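Local coordinates for conserved domain protein (Streptococcus pneumoniae, PDB 2FI0) that is of unknown function but carries a DUF1858 family domain, a small, mainly helical fold with two short parallel strands, at residues A[9-14]-A[50-55]. Sequence-based numbering, arbitrary orientation.
Sequences IDVSIP and VSLKQG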
loop_
_atom_site.group_PDB
_atom_site.type_symbol
_atom_site.label_atom_id
_atom_site.label_comp_id
_atom_site.label_asym_id
_atom_site.label_seq_id
_atom_site.Cartn_x
_atom_site.Cartn_y
_atom_site.Cartn_z
ATOM N N ILE A 9 5.835 6.062 -2.015
ATOM C CA ILE A 9 5.158 5.093 -1.167
ATOM C C ILE A 9 6.190 4.198 -0.499
ATOM O O ILE A 9 7.019 3.590 -1.155
ATOM C CB ILE A 9 4.122 4.265 -1.955
ATOM C CG1 ILE A 9 2.972 5.183 -2.367
ATOM C CG2 ILE A 9 3.613 3.070 -1.103
ATOM C CD1 ILE A 9 1.952 4.557 -3.294
ATOM N N ASP A 10 6.132 4.156 0.823
ATOM C CA ASP A 10 7.023 3.342 1.623
ATOM C C ASP A 10 6.260 2.057 1.976
ATOM O O ASP A 10 5.207 2.103 2.614
ATOM C CB ASP A 10 7.429 4.130 2.874
ATOM C CG ASP A 10 8.567 3.479 3.638
ATOM O OD1 ASP A 10 8.715 2.244 3.562
ATOM O OD2 ASP A 10 9.311 4.213 4.329
ATOM N N VAL A 11 6.781 0.913 1.536
ATOM C CA VAL A 11 6.097 -0.359 1.758
ATOM C C VAL A 11 6.418 -0.919 3.146
ATOM O O VAL A 11 5.922 -1.977 3.508
ATOM C CB VAL A 11 6.415 -1.415 0.640
ATOM C CG1 VAL A 11 5.899 -0.945 -0.710
ATOM C CG2 VAL A 11 7.910 -1.738 0.559
ATOM N N SER A 12 7.250 -0.209 3.910
ATOM C CA SER A 12 7.669 -0.669 5.228
ATOM C C SER A 12 6.949 -0.013 6.393
ATOM O O SER A 12 7.239 -0.342 7.526
ATOM C CB SER A 12 9.179 -0.495 5.408
ATOM O OG SER A 12 9.522 0.856 5.655
ATOM N N ILE A 13 6.017 0.898 6.126
ATOM C CA ILE A 13 5.251 1.577 7.171
ATOM C C ILE A 13 3.794 1.069 7.142
ATOM O O ILE A 13 3.375 0.472 6.153
ATOM C CB ILE A 13 5.307 3.136 7.012
ATOM C CG1 ILE A 13 4.611 3.601 5.726
ATOM C CG2 ILE A 13 6.759 3.636 7.045
ATOM C CD1 ILE A 13 4.429 5.084 5.647
ATOM N N PRO A 14 3.025 1.292 8.227
ATOM C CA PRO A 14 1.638 0.811 8.264
ATOM C C PRO A 14 0.778 1.277 7.089
ATOM O O PRO A 14 0.872 2.420 6.677
ATOM C CB PRO A 14 1.100 1.376 9.593
ATOM C CG PRO A 14 2.306 1.538 10.440
ATOM C CD PRO A 14 3.407 1.950 9.490
ATOM N N VAL A 50 -0.338 -3.508 9.973
ATOM C CA VAL A 50 0.287 -4.203 8.854
ATOM C C VAL A 50 0.812 -3.203 7.818
ATOM O O VAL A 50 0.135 -2.239 7.477
ATOM C CB VAL A 50 -0.692 -5.269 8.239
ATOM C CG1 VAL A 50 -1.708 -4.653 7.286
ATOM C CG2 VAL A 50 0.069 -6.338 7.529
ATOM N N SER A 51 2.036 -3.422 7.348
ATOM C CA SER A 51 2.582 -2.656 6.231
ATOM C C SER A 51 2.213 -3.317 4.911
ATOM O O SER A 51 1.631 -4.409 4.896
ATOM C CB SER A 51 4.102 -2.549 6.357
ATOM O OG SER A 51 4.714 -3.811 6.254
ATOM N N LEU A 52 2.543 -2.667 3.798
ATOM C CA LEU A 52 2.336 -3.290 2.478
ATOM C C LEU A 52 3.184 -4.537 2.315
ATOM O O LEU A 52 2.766 -5.510 1.693
ATOM C CB LEU A 52 2.637 -2.316 1.335
ATOM C CG LEU A 52 1.608 -1.187 1.176
ATOM C CD1 LEU A 52 2.036 -0.255 0.071
ATOM C CD2 LEU A 52 0.237 -1.751 0.872
ATOM N N LYS A 53 4.382 -4.499 2.875
ATOM C CA LYS A 53 5.277 -5.643 2.816
ATOM C C LYS A 53 4.697 -6.824 3.612
ATOM O O LYS A 53 4.632 -7.930 3.105
ATOM C CB LYS A 53 6.639 -5.239 3.353
ATOM C CG LYS A 53 7.725 -6.210 3.052
ATOM C CD LYS A 53 9.042 -5.792 3.708
ATOM C CE LYS A 53 9.548 -4.473 3.190
ATOM N NZ LYS A 53 10.960 -4.277 3.595
ATOM N N GLN A 54 4.266 -6.568 4.847
ATOM C CA GLN A 54 3.622 -7.591 5.691
ATOM C C GLN A 54 2.290 -8.055 5.088
ATOM O O GLN A 54 2.031 -9.250 4.943
ATOM C CB GLN A 54 3.397 -7.047 7.105
ATOM C CG GLN A 54 4.685 -6.827 7.909
ATOM C CD GLN A 54 4.532 -5.828 9.060
ATOM O OE1 GLN A 54 3.687 -4.936 9.034
ATOM N NE2 GLN A 54 5.379 -5.970 10.065
ATOM N N GLY A 55 1.463 -7.092 4.717
ATOM C CA GLY A 55 0.178 -7.358 4.103
ATOM C C GLY A 55 0.224 -8.188 2.835
ATOM O O GLY A 55 -0.650 -9.028 2.622
HETATM O O HOH W 1 3.364 0.258 3.701
#
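Val50 O meets Pro14 CA in a CH...O contact of 3.5 Å, where the chain that follows strand 8-10 passes the N-terminus of helix 52-59. Pro14 is itself the N-cap of helix 15-21, so two helix starts lie side by side here. Ser51 is the N-cap of helix 52-59 and forms a capping box with Gln54. Gln54 N donates almost straight to Ser51 OG (172°), and Ser51 N donates to a lone pair of Gln54 OE1. The Ser51 CB lies against two carbonyl oxygens, Ile13 O and Val11 O. With chi1 at 64°, OG sits between the backbone N and the carbonyl carbon, within reach of Gln54 N. Leu52 N donates to a water, which in turn donates to Asp10 O and Ile13 O. The Leu52 side chain crosses those of Ile9 and Val11 at about a right angle. Its CD1 touches Ile9 CG2 at 3.9 Å, and its CB lies 3.9 Å from Val11 CB. Lys53 N donates directly to Val11 O at 3.0 Å. The type I turn 10-13 that presents Val11 O contains an Asx turn, Ser12 N to Asp10 OD1; Ser12 OG donates to the same oxygen from the same face of the carboxylate. The Lys53 chain bends at chi3 (-63°), and its CE passes Val11 CG2 at 4.1 Å. Its NZ continues to a salt bridge with Asp81. The first amides of the helix are thus satisfied by the capping side chain, a water and Val11 O, and the positive end of the helix dipole probably strengthens the bond to Val11 O.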